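Local coordinates for protein HOBA (Helicobacter pylori, PDB 2UVP) that is required for the initiation of DNA replication and increases binding of the initiator DnaA to the oriC region, at residues A[97-109]-A[126-138]. Residues are numbered along the deposited sequence; the frame is centred on the assembly and turned at random.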
loop_
_atom_site.group_PDB
_atom_site.type_symbol
_atom_site.label_atom_id
_atom_site.label_comp_id
_atom_site.label_asym_id
_atom_site.label_seq_id
_atom_site.Cartn_x
_atom_site.Cartn_y
_atom_site.Cartn_z
ATOM N N TYR A 97 9.702 11.580 1.194
ATOM C CA TYR A 97 9.345 11.799 2.582
ATOM C C TYR A 97 10.622 11.702 3.418
ATOM O O TYR A 97 11.374 10.739 3.274
ATOM C CB TYR A 97 8.324 10.780 3.055
ATOM C CG TYR A 97 7.784 11.115 4.417
ATOM C CD1 TYR A 97 6.634 11.893 4.562
ATOM C CD2 TYR A 97 8.434 10.661 5.569
ATOM C CE1 TYR A 97 6.127 12.190 5.840
ATOM C CE2 TYR A 97 7.947 10.967 6.839
ATOM C CZ TYR A 97 6.793 11.730 6.960
ATOM O OH TYR A 97 6.327 12.029 8.227
ATOM N N PRO A 98 10.879 12.717 4.263
ATOM C CA PRO A 98 12.140 12.768 4.999
ATOM C C PRO A 98 12.104 11.858 6.205
ATOM O O PRO A 98 11.467 12.177 7.215
ATOM C CB PRO A 98 12.223 14.225 5.439
ATOM C CG PRO A 98 10.776 14.625 5.615
ATOM C CD PRO A 98 10.018 13.881 4.558
ATOM N N LYS A 99 12.734 10.706 6.078
ATOM C CA LYS A 99 13.077 9.910 7.241
ATOM C C LYS A 99 14.390 10.452 7.800
ATOM O O LYS A 99 14.488 10.738 8.999
ATOM C CB LYS A 99 13.158 8.432 6.873
ATOM C CG LYS A 99 11.801 7.765 6.953
ATOM C CD LYS A 99 11.374 7.158 5.636
ATOM C CE LYS A 99 9.879 6.855 5.670
ATOM N NZ LYS A 99 9.303 6.574 4.319
ATOM N N ASN A 100 15.379 10.620 6.923
ATOM C CA ASN A 100 16.621 11.344 7.240
ATOM C C ASN A 100 17.548 11.331 6.026
ATOM O O ASN A 100 17.907 10.244 5.576
ATOM C CB ASN A 100 17.331 10.702 8.433
ATOM C CG ASN A 100 18.144 11.696 9.228
ATOM O OD1 ASN A 100 19.283 11.416 9.603
ATOM N ND2 ASN A 100 17.563 12.867 9.496
ATOM N N ASP A 101 17.965 12.489 5.489
ATOM C CA ASP A 101 17.828 13.838 6.072
ATOM C C ASP A 101 17.028 14.858 5.219
ATOM O O ASP A 101 16.867 14.694 3.999
ATOM C CB ASP A 101 19.225 14.410 6.298
ATOM C CG ASP A 101 19.996 14.588 4.994
ATOM O OD1 ASP A 101 20.042 15.723 4.466
ATOM O OD2 ASP A 101 20.531 13.583 4.480
ATOM N N ALA A 102 16.584 15.937 5.866
ATOM C CA ALA A 102 15.634 16.895 5.275
ATOM C C ALA A 102 16.152 17.777 4.120
ATOM O O ALA A 102 15.366 18.201 3.272
ATOM C CB ALA A 102 15.014 17.764 6.366
ATOM N N ASN A 103 17.451 18.080 4.107
ATOM C CA ASN A 103 18.014 18.912 3.035
ATOM C C ASN A 103 18.002 18.199 1.689
ATOM O O ASN A 103 17.688 18.821 0.662
ATOM C CB ASN A 103 19.423 19.425 3.376
ATOM C CG ASN A 103 19.404 20.585 4.358
ATOM O OD1 ASN A 103 18.518 21.454 4.323
ATOM N ND2 ASN A 103 20.399 20.614 5.244
ATOM N N LEU A 104 18.332 16.902 1.695
ATOM C CA LEU A 104 18.196 16.072 0.486
ATOM C C LEU A 104 16.757 16.031 -0.018
ATOM O O LEU A 104 16.510 16.318 -1.191
ATOM C CB LEU A 104 18.720 14.649 0.692
ATOM C CG LEU A 104 20.208 14.347 0.484
ATOM C CD1 LEU A 104 20.428 12.843 0.381
ATOM C CD2 LEU A 104 20.776 15.043 -0.738
ATOM N N SER A 105 15.808 15.700 0.864
ATOM C CA SER A 105 14.397 15.665 0.452
ATOM C C SER A 105 13.947 17.008 -0.119
ATOM O O SER A 105 13.324 17.060 -1.171
ATOM C CB SER A 105 13.479 15.250 1.603
ATOM O OG SER A 105 13.876 14.012 2.147
ATOM N N LEU A 106 14.271 18.097 0.574
ATOM C CA LEU A 106 13.828 19.411 0.135
ATOM C C LEU A 106 14.314 19.745 -1.275
ATOM O O LEU A 106 13.530 20.176 -2.129
ATOM C CB LEU A 106 14.283 20.484 1.125
ATOM C CG LEU A 106 13.723 21.880 0.903
ATOM C CD1 LEU A 106 12.297 21.950 1.429
ATOM C CD2 LEU A 106 14.617 22.872 1.641
ATOM N N ALA A 107 15.608 19.532 -1.516
ATOM C CA ALA A 107 16.189 19.843 -2.815
ATOM C C ALA A 107 15.535 19.000 -3.907
ATOM O O ALA A 107 15.244 19.504 -5.001
ATOM C CB ALA A 107 17.697 19.615 -2.787
ATOM N N THR A 108 15.299 17.725 -3.613
ATOM C CA THR A 108 14.690 16.840 -4.602
ATOM C C THR A 108 13.246 17.261 -4.868
ATOM O O THR A 108 12.797 17.278 -6.011
ATOM C CB THR A 108 14.809 15.344 -4.204
ATOM O OG1 THR A 108 16.208 14.989 -4.105
ATOM C CG2 THR A 108 14.133 14.450 -5.252
ATOM N N ILE A 109 12.529 17.638 -3.817
ATOM C CA ILE A 109 11.153 18.126 -3.974
ATOM C C ILE A 109 11.099 19.409 -4.839
ATOM O O ILE A 109 10.308 19.514 -5.777
ATOM C CB ILE A 109 10.484 18.329 -2.591
ATOM C CG1 ILE A 109 10.286 16.966 -1.919
ATOM C CG2 ILE A 109 9.159 19.087 -2.686
ATOM C CD1 ILE A 109 10.092 17.042 -0.432
ATOM N N ASN A 126 8.875 13.421 13.088
ATOM C CA ASN A 126 10.338 13.448 13.048
ATOM C C ASN A 126 10.914 14.797 12.639
ATOM O O ASN A 126 10.220 15.650 12.066
ATOM C CB ASN A 126 10.913 12.287 12.212
ATOM C CG ASN A 126 10.863 12.547 10.713
ATOM O OD1 ASN A 126 9.974 13.235 10.217
ATOM N ND2 ASN A 126 11.825 11.987 9.986
ATOM N N GLU A 127 12.199 14.988 12.944
ATOM C CA GLU A 127 12.837 16.282 12.734
ATOM C C GLU A 127 12.982 16.657 11.262
ATOM O O GLU A 127 12.955 17.836 10.908
ATOM C CB GLU A 127 14.189 16.324 13.460
ATOM C CG GLU A 127 14.053 16.475 14.977
ATOM C CD GLU A 127 13.654 17.894 15.371
ATOM O OE1 GLU A 127 14.003 18.841 14.634
ATOM O OE2 GLU A 127 12.992 18.061 16.415
ATOM N N GLY A 128 13.132 15.654 10.402
ATOM C CA GLY A 128 13.235 15.898 8.968
ATOM C C GLY A 128 11.972 16.529 8.397
ATOM O O GLY A 128 12.040 17.456 7.593
ATOM N N LEU A 129 10.814 16.026 8.827
ATOM C CA LEU A 129 9.544 16.631 8.432
ATOM C C LEU A 129 9.441 18.047 8.997
ATOM O O LEU A 129 9.050 18.970 8.296
ATOM C CB LEU A 129 8.357 15.771 8.894
ATOM C CG LEU A 129 6.967 16.261 8.435
ATOM C CD1 LEU A 129 6.855 16.329 6.896
ATOM C CD2 LEU A 129 5.887 15.380 9.039
ATOM N N LYS A 130 9.808 18.217 10.271
ATOM C CA LYS A 130 9.767 19.539 10.884
ATOM C C LYS A 130 10.574 20.532 10.059
ATOM O O LYS A 130 10.089 21.605 9.738
ATOM C CB LYS A 130 10.261 19.489 12.334
ATOM C CG LYS A 130 10.081 20.800 13.077
ATOM C CD LYS A 130 9.444 20.579 14.450
ATOM C CE LYS A 130 10.479 20.443 15.548
ATOM N NZ LYS A 130 9.960 21.017 16.836
ATOM N N THR A 131 11.785 20.138 9.679
ATOM C CA THR A 131 12.657 20.988 8.873
ATOM C C THR A 131 12.017 21.366 7.535
ATOM O O THR A 131 12.136 22.495 7.080
ATOM C CB THR A 131 14.035 20.302 8.666
ATOM O OG1 THR A 131 14.632 20.052 9.949
ATOM C CG2 THR A 131 14.967 21.172 7.852
ATOM N N ILE A 132 11.323 20.418 6.911
ATOM C CA ILE A 132 10.689 20.662 5.624
ATOM C C ILE A 132 9.538 21.664 5.783
ATOM O O ILE A 132 9.400 22.618 5.003
ATOM C CB ILE A 132 10.236 19.315 4.989
ATOM C CG1 ILE A 132 11.379 18.755 4.141
ATOM C CG2 ILE A 132 8.981 19.481 4.151
ATOM C CD1 ILE A 132 11.196 17.326 3.725
ATOM N N LEU A 133 8.742 21.464 6.828
ATOM C CA LEU A 133 7.589 22.316 7.061
ATOM C C LEU A 133 8.026 23.722 7.472
ATOM O O LEU A 133 7.321 24.688 7.211
ATOM C CB LEU A 133 6.655 21.672 8.087
ATOM C CG LEU A 133 6.059 20.326 7.640
ATOM C CD1 LEU A 133 5.158 19.772 8.714
ATOM C CD2 LEU A 133 5.320 20.427 6.310
ATOM N N LEU A 134 9.203 23.810 8.092
ATOM C CA LEU A 134 9.846 25.087 8.452
ATOM C C LEU A 134 10.402 25.863 7.248
ATOM O O LEU A 134 10.754 27.048 7.371
ATOM C CB LEU A 134 10.978 24.817 9.445
ATOM C CG LEU A 134 10.930 25.273 10.912
ATOM C CD1 LEU A 134 9.536 25.620 11.432
ATOM C CD2 LEU A 134 11.595 24.244 11.811
ATOM N N SER A 135 10.480 25.194 6.096
ATOM C CA SER A 135 11.113 25.754 4.902
ATOM C C SER A 135 10.317 26.887 4.240
ATOM O O SER A 135 9.259 27.285 4.729
ATOM C CB SER A 135 11.419 24.642 3.891
ATOM O OG SER A 135 10.254 24.239 3.190
ATOM N N LYS A 136 10.854 27.400 3.134
ATOM C CA LYS A 136 10.262 28.492 2.364
ATOM C C LYS A 136 9.009 28.036 1.619
ATOM O O LYS A 136 8.167 28.860 1.252
ATOM C CB LYS A 136 11.264 29.042 1.323
ATOM C CG LYS A 136 12.747 28.737 1.601
ATOM C CD LYS A 136 13.151 27.342 1.072
ATOM C CE LYS A 136 14.232 26.697 1.939
ATOM N NZ LYS A 136 13.868 26.668 3.386
ATOM N N ILE A 137 8.896 26.730 1.376
ATOM C CA ILE A 137 7.805 26.205 0.558
ATOM C C ILE A 137 6.481 26.531 1.263
ATOM O O ILE A 137 6.397 26.440 2.483
ATOM C CB ILE A 137 7.949 24.676 0.261
ATOM C CG1 ILE A 137 9.117 24.407 -0.699
ATOM C CG2 ILE A 137 6.695 24.117 -0.428
ATOM C CD1 ILE A 137 10.470 24.290 -0.048
ATOM N N PRO A 138 5.468 26.962 0.496
ATOM C CA PRO A 138 4.146 27.233 1.047
ATOM C C PRO A 138 3.578 26.011 1.762
ATOM O O PRO A 138 3.934 24.875 1.424
ATOM C CB PRO A 138 3.320 27.563 -0.195
ATOM C CG PRO A 138 4.313 28.046 -1.198
ATOM C CD PRO A 138 5.531 27.237 -0.954
#
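Ile132 pushes its side chain as a knob among Ala102, Ser105, Leu106 and Ile109 of helix 102-112. With CG1 carried on to an extended end (chi2 167°), its CD1 runs head-on into CG of Pro98, a tight 3.3 Å apart. Leu106, with the largest area buried here, works farther along the same helix. Its CG is anti to the backbone N (chi1 -172°), and the branch ending in CD1 slides past Ile137 in the opposite direction, closing to 3.3 Å from CD1 of Ile137, while CD2 lies against the aliphatic CE of Lys136. CD1 also touches OG of Ser135, a hydroxyl turned back to donate to Ile132 O in the carbonyl plane at 2.6 Å.

Near the helix starts the two backbones come nearest, at Ala102 and Gly128: CB of Ala102 rests 3.2 Å from O of Gly128, where the lack of a side chain leaves room for Pro98. Asn126 joins the two backbones. Its ND2 donates an almost straight bond to Pro98 O (2.8 Å), in its own amide plane, while OD1 caps the following helix by accepting from Leu129 N, which stands above the carbonyl plane. Ile132 and Ile137 also touch Phe118 of strand 116-121, between the two helices in sequence. Segments 102-109 and 127-133, crossing at -44°, thus belong to the helices of two successive β-α-β crossovers, 88-90 to 116-121 and 116-121 to 139-143, of the parallel sheet of this SIS-clan α/β fold.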